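Local coordinates for protein Beta2-bungarotoxin (Bungarus multicinctus, PDB 1BUN) that forms the Kunitz-type subunit of a snake presynaptic neurotoxin, disulfide-linked to a phospholipase A2 chain and probably directing the toxin to its neuronal target, at residues A29-Q34 with L52-C57; R21-K26 with K48-C53. One frame throughout, in Å; residues are numbered along the deposited sequence.

Interaction 1 (A29-Q34 with L52-C57); sequences AKRCVQ and LCRCEC
Cys32 on strand 31-34 and Cys53 on helix 52-57 face each other where the two elements come together. The short axes approach to 8.2 Å and run in roughly opposing directions, 144° apart. The CA atoms of these two cysteines, the nearest pair between the segments, are 6.2 Å apart, close enough for a disulfide to span the gap. The SG atoms are joined at 2.0 Å, and the bond has a left-handed torsion of -87° about S-S, near the relaxed value for a disulfide. Its two halves are set differently. Cys53 carries SG anti to the backbone N (chi1 174°), which sends the sulfur out from the helix toward the sheet, whereas the sulfur of Cys32 lies beside its own backbone N. The sulfur of Cys32 also rests 3.5 Å from the backbone N of Arg54, so the bridge lies close against the helix backbone.

Arg54 flanks the disulfide and extends away from the helix, roughly perpendicular to its axis, toward the start of the strand. Its NH2 comes within 4.2 Å of Lys30 O, without a hydrogen bond, and CG of Arg31 lies at the edge of the guanidinium, near its plane. The polar grip on this group comes from one turn earlier in the helix, where Asp50 forms a salt bridge with NH1. Farther along, Cys57 is bonded to Cys7, and Cys55, turned away from the strand, forms the interchain disulfide to the partner protein. A disulfide tying the C-terminal helix to the central beta hairpin is a hallmark of the Kunitz (BPTI-like) fold.

Interaction 2 (R21-K26 with K48-C53); sequences RAFYYK and KSDHLC
Phe23 supplies most of the apolar packing, its ring laid against the peptide that joins Ser49 to Asp50. Asp50 N sits 3.5 Å above the plane, over the ring centre, and ring and peptide are roughly parallel. CD1 and CE1 press on Ser49 CA, each at 3.4 Å. Lys48 O lies near the ring plane at the edge, 3.6 Å from CE1. With CG beside the backbone N (chi1 -51°), the phenyl group swings over the beginning of the helix, and CE2 reaches CB of Asp50. The side chains of Phe23 and Asp50 cross at about a right angle, with ring and carboxylate planes 25° apart; Arg54, one turn on, engages the carboxylate.

Sulfur and aliphatic contacts continue the packing along the strand. Phe23 CB meets Cys53 CB at 4.3 Å, while the sulfur of Cys53 lies against the Tyr24-Tyr25 peptide and 4.2 Å from Tyr25 CB. Asn45 OD1 accepts a hydrogen bond from Tyr25 N, and the Tyr25 hydroxyl is hydrogen-bonded to Glu59.

Polar bridging between the segments is supplied by a water that donates to both Arg21 O and Lys48 O, at 2.8 and 2.7 Å. It links the strand to the residue just before Ser49, the N-cap of the helix. Lys48 NZ instead forms a salt bridge with an acidic side chain of the partner protein chain. The chemistry is thus an aromatic ring and a sulfur packed on backbone: close van der Waals packing and one bridging water seat the helix start on the strand, with no direct polar bond between them.

Interactions 1 and 2 set the same helix, 50-57, on the two neighbouring strands of one antiparallel hairpin, and Cys53 serves both. In interaction 1 the helix is tied covalently to strand 31-37 through a buried disulfide, with the exposed Lys30 and Arg31 and the partly exposed Arg54 at its rim. Interaction 2, nearer the centre of the chain, instead rests the first helical turn on strand 20-26 by aromatic packing, with a water and an exposed lysine at its margin. Backbone pairing, such as Val33 N with Tyr24 O, couples the strands. Asp50 connects the two contacts: its CB lies by the phenyl ring of interaction 2, while OD1 packs on Cys32 of interaction 1.

Interaction 1 (A29-Q34 with L52-C57)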
loop_
_atom_site.group_PDB
_atom_site.type_symbol
_atom_site.label_atom_id
_atom_site.label_comp_id
_atom_site.label_asym_id
_atom_site.label_seq_id
_atom_site.Cartn_x
_atom_site.Cartn_y
_atom_site.Cartn_z
ATOM N N ALA B 29 21.892 -7.088 12.876
ATOM C CA ALA B 29 21.186 -6.777 14.116
ATOM C C ALA B 29 19.689 -6.753 13.911
ATOM O O ALA B 29 18.938 -6.491 14.848
ATOM C CB ALA B 29 21.657 -5.428 14.673
ATOM N N LYS B 30 19.275 -7.006 12.671
ATOM C CA LYS B 30 17.869 -7.025 12.283
ATOM C C LYS B 30 17.109 -5.869 12.930
ATOM O O LYS B 30 15.959 -6.018 13.361
ATOM C CB LYS B 30 17.226 -8.381 12.641
ATOM C CG LYS B 30 18.001 -9.607 12.134
ATOM C CD LYS B 30 18.024 -9.730 10.605
ATOM C CE LYS B 30 16.857 -10.564 10.057
ATOM N NZ LYS B 30 15.501 -9.962 10.280
ATOM N N ARG B 31 17.748 -4.710 12.967
ATOM C CA ARG B 31 17.162 -3.521 13.563
ATOM C C ARG B 31 17.577 -2.287 12.768
ATOM O O ARG B 31 18.534 -2.315 11.971
ATOM C CB ARG B 31 17.725 -3.308 14.965
ATOM C CG ARG B 31 17.038 -3.985 16.097
ATOM C CD ARG B 31 17.733 -3.596 17.404
ATOM N NE ARG B 31 19.098 -4.121 17.481
ATOM C CZ ARG B 31 19.407 -5.414 17.617
ATOM N NH1 ARG B 31 18.453 -6.335 17.704
ATOM N NH2 ARG B 31 20.676 -5.797 17.620
ATOM N N CYS B 32 16.866 -1.197 13.008
ATOM C CA CYS B 32 17.208 0.074 12.414
ATOM C C CYS B 32 17.903 0.765 13.569
ATOM O O CYS B 32 17.504 0.591 14.717
ATOM C CB CYS B 32 15.950 0.831 12.079
ATOM S SG CYS B 32 15.147 0.087 10.661
ATOM N N VAL B 33 18.993 1.464 13.321
ATOM C CA VAL B 33 19.627 2.149 14.437
ATOM C C VAL B 33 19.866 3.591 14.055
ATOM O O VAL B 33 19.871 3.907 12.858
ATOM C CB VAL B 33 20.925 1.443 14.905
ATOM C CG1 VAL B 33 20.592 0.129 15.561
ATOM C CG2 VAL B 33 21.843 1.191 13.754
ATOM N N GLN B 34 19.961 4.472 15.054
ATOM C CA GLN B 34 20.214 5.897 14.810
ATOM C C GLN B 34 21.678 6.189 14.426
ATOM O O GLN B 34 22.601 5.557 14.958
ATOM C CB GLN B 34 19.844 6.717 16.045
ATOM C CG GLN B 34 19.888 8.249 15.833
ATOM C CD GLN B 34 19.329 9.043 17.036
ATOM O OE1 GLN B 34 19.197 10.280 16.980
ATOM N NE2 GLN B 34 19.009 8.331 18.128
ATOM N N LEU B 52 9.547 4.230 9.750
ATOM C CA LEU B 52 9.753 4.278 8.304
ATOM C C LEU B 52 10.841 3.259 7.879
ATOM O O LEU B 52 10.724 2.544 6.860
ATOM C CB LEU B 52 10.187 5.697 7.917
ATOM C CG LEU B 52 10.419 5.895 6.423
ATOM C CD1 LEU B 52 9.095 5.705 5.694
ATOM C CD2 LEU B 52 11.049 7.252 6.115
ATOM N N CYS B 53 11.903 3.206 8.672
ATOM C CA CYS B 53 13.006 2.303 8.417
ATOM C C CYS B 53 12.593 0.835 8.560
ATOM O O CYS B 53 12.949 0.026 7.703
ATOM C CB CYS B 53 14.177 2.615 9.347
ATOM S SG CYS B 53 15.528 1.423 9.196
ATOM N N ARG B 54 11.843 0.475 9.603
ATOM C CA ARG B 54 11.442 -0.924 9.758
ATOM C C ARG B 54 10.600 -1.247 8.549
ATOM O O ARG B 54 10.881 -2.170 7.785
ATOM C CB ARG B 54 10.596 -1.136 11.000
ATOM C CG ARG B 54 11.043 -0.380 12.208
ATOM C CD ARG B 54 10.496 -1.013 13.434
ATOM N NE ARG B 54 11.227 -2.232 13.755
ATOM C CZ ARG B 54 12.299 -2.264 14.551
ATOM N NH1 ARG B 54 12.763 -1.129 15.103
ATOM N NH2 ARG B 54 12.909 -3.432 14.793
ATOM N N CYS B 55 9.624 -0.377 8.325
ATOM C CA CYS B 55 8.697 -0.484 7.213
ATOM C C CYS B 55 9.383 -0.843 5.911
ATOM O O CYS B 55 8.925 -1.725 5.189
ATOM C CB CYS B 55 7.990 0.847 7.022
ATOM S SG CYS B 55 6.577 0.740 5.899
ATOM N N GLU B 56 10.486 -0.154 5.630
ATOM C CA GLU B 56 11.230 -0.334 4.396
ATOM C C GLU B 56 12.226 -1.471 4.379
ATOM O O GLU B 56 12.523 -2.003 3.303
ATOM C CB GLU B 56 11.999 0.950 4.051
ATOM C CG GLU B 56 11.181 2.138 3.647
ATOM C CD GLU B 56 10.981 2.222 2.156
ATOM O OE1 GLU B 56 10.559 1.221 1.542
ATOM O OE2 GLU B 56 11.220 3.300 1.589
ATOM N N CYS B 57 12.719 -1.855 5.555
ATOM C CA CYS B 57 13.769 -2.864 5.641
ATOM C C CYS B 57 13.602 -4.110 6.466
ATOM O O CYS B 57 14.405 -5.039 6.321
ATOM C CB CYS B 57 15.067 -2.217 6.124
ATOM S SG CYS B 57 15.624 -0.828 5.131
#

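Interaction 2 (R21-K26 with K48-C53)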
loop_
_atom_site.group_PDB
_atom_site.type_symbol
_atom_site.label_atom_id
_atom_site.label_comp_id
_atom_site.label_asym_id
_atom_site.label_seq_id
_atom_site.Cartn_x
_atom_site.Cartn_y
_atom_site.Cartn_z
ATOM N N ARG B 21 19.867 13.629 12.354
ATOM C CA ARG B 21 19.711 12.284 12.896
ATOM C C ARG B 21 18.741 11.451 12.045
ATOM O O ARG B 21 17.601 11.859 11.786
ATOM C CB ARG B 21 19.211 12.354 14.329
ATOM C CG ARG B 21 20.064 13.279 15.194
ATOM C CD ARG B 21 19.203 14.380 15.807
ATOM N NE ARG B 21 18.555 15.184 14.777
ATOM C CZ ARG B 21 18.919 16.425 14.474
ATOM N NH1 ARG B 21 19.928 17.002 15.131
ATOM N NH2 ARG B 21 18.266 17.091 13.529
ATOM N N ALA B 22 19.218 10.315 11.566
ATOM C CA ALA B 22 18.385 9.465 10.769
ATOM C C ALA B 22 18.661 8.009 11.199
ATOM O O ALA B 22 19.468 7.760 12.096
ATOM C CB ALA B 22 18.658 9.703 9.274
ATOM N N PHE B 23 17.900 7.065 10.660
ATOM C CA PHE B 23 18.103 5.672 11.012
ATOM C C PHE B 23 18.397 4.967 9.746
ATOM O O PHE B 23 17.995 5.414 8.666
ATOM C CB PHE B 23 16.875 5.053 11.648
ATOM C CG PHE B 23 16.313 5.859 12.778
ATOM C CD1 PHE B 23 15.742 7.092 12.546
ATOM C CD2 PHE B 23 16.365 5.391 14.059
ATOM C CE1 PHE B 23 15.240 7.836 13.580
ATOM C CE2 PHE B 23 15.862 6.136 15.081
ATOM C CZ PHE B 23 15.297 7.365 14.841
ATOM N N TYR B 24 19.174 3.908 9.886
ATOM C CA TYR B 24 19.575 3.090 8.783
ATOM C C TYR B 24 19.371 1.671 9.246
ATOM O O TYR B 24 19.280 1.424 10.452
ATOM C CB TYR B 24 21.039 3.327 8.506
ATOM C CG TYR B 24 21.976 2.792 9.549
ATOM C CD1 TYR B 24 22.253 3.497 10.712
ATOM C CD2 TYR B 24 22.690 1.642 9.305
ATOM C CE1 TYR B 24 23.242 3.059 11.580
ATOM C CE2 TYR B 24 23.655 1.201 10.150
ATOM C CZ TYR B 24 23.942 1.905 11.277
ATOM O OH TYR B 24 25.007 1.457 12.028
ATOM N N TYR B 25 19.317 0.731 8.318
ATOM C CA TYR B 25 19.117 -0.647 8.713
ATOM C C TYR B 25 20.441 -1.364 8.893
ATOM O O TYR B 25 21.347 -1.230 8.066
ATOM C CB TYR B 25 18.241 -1.387 7.688
ATOM C CG TYR B 25 17.928 -2.812 8.078
ATOM C CD1 TYR B 25 17.108 -3.095 9.166
ATOM C CD2 TYR B 25 18.487 -3.875 7.382
ATOM C CE1 TYR B 25 16.855 -4.408 9.555
ATOM C CE2 TYR B 25 18.241 -5.174 7.762
ATOM C CZ TYR B 25 17.428 -5.433 8.841
ATOM O OH TYR B 25 17.174 -6.739 9.176
ATOM N N LYS B 26 20.572 -2.076 10.004
ATOM C CA LYS B 26 21.772 -2.838 10.242
ATOM C C LYS B 26 21.436 -4.333 10.073
ATOM O O LYS B 26 20.699 -4.916 10.882
ATOM C CB LYS B 26 22.340 -2.570 11.634
ATOM C CG LYS B 26 23.816 -2.882 11.677
ATOM C CD LYS B 26 24.433 -2.934 13.064
ATOM C CE LYS B 26 25.967 -2.766 12.968
ATOM N NZ LYS B 26 26.369 -1.375 12.493
ATOM N N LYS B 48 13.967 9.125 7.870
ATOM C CA LYS B 48 13.609 10.081 8.916
ATOM C C LYS B 48 13.322 9.417 10.244
ATOM O O LYS B 48 13.487 10.045 11.273
ATOM C CB LYS B 48 12.342 10.865 8.583
ATOM C CG LYS B 48 12.088 11.257 7.139
ATOM C CD LYS B 48 10.623 11.738 6.997
ATOM C CE LYS B 48 10.224 11.966 5.529
ATOM N NZ LYS B 48 10.076 10.696 4.763
ATOM N N SER B 49 12.820 8.188 10.244
ATOM C CA SER B 49 12.513 7.539 11.509
ATOM C C SER B 49 12.554 6.025 11.530
ATOM O O SER B 49 12.606 5.381 10.487
ATOM C CB SER B 49 11.163 8.026 12.034
ATOM O OG SER B 49 10.098 7.656 11.177
ATOM N N ASP B 50 12.582 5.476 12.741
ATOM C CA ASP B 50 12.607 4.033 12.997
ATOM C C ASP B 50 11.446 3.323 12.292
ATOM O O ASP B 50 11.648 2.368 11.552
ATOM C CB ASP B 50 12.507 3.782 14.515
ATOM C CG ASP B 50 12.943 2.374 14.919
ATOM O OD1 ASP B 50 13.764 1.765 14.210
ATOM O OD2 ASP B 50 12.478 1.861 15.957
ATOM N N HIS B 51 10.235 3.830 12.496
ATOM C CA HIS B 51 9.028 3.264 11.904
ATOM C C HIS B 51 9.160 3.138 10.395
ATOM O O HIS B 51 8.892 2.083 9.831
ATOM C CB HIS B 51 7.812 4.130 12.250
ATOM C CG HIS B 51 6.508 3.418 12.096
ATOM N ND1 HIS B 51 5.881 3.209 10.886
ATOM C CD2 HIS B 51 5.730 2.803 13.026
ATOM C CE1 HIS B 51 4.772 2.482 11.108
ATOM N NE2 HIS B 51 4.630 2.207 12.393
ATOM N N LEU B 52 9.547 4.230 9.750
ATOM C CA LEU B 52 9.753 4.278 8.304
ATOM C C LEU B 52 10.841 3.259 7.879
ATOM O O LEU B 52 10.724 2.544 6.860
ATOM C CB LEU B 52 10.187 5.697 7.917
ATOM C CG LEU B 52 10.419 5.895 6.423
ATOM C CD1 LEU B 52 9.095 5.705 5.694
ATOM C CD2 LEU B 52 11.049 7.252 6.115
ATOM N N CYS B 53 11.903 3.206 8.672
ATOM C CA CYS B 53 13.006 2.303 8.417
ATOM C C CYS B 53 12.593 0.835 8.560
ATOM O O CYS B 53 12.949 0.026 7.703
ATOM C CB CYS B 53 14.177 2.615 9.347
ATOM S SG CYS B 53 15.528 1.423 9.196
HETATM O O HOH W 1 14.867 12.039 12.352
#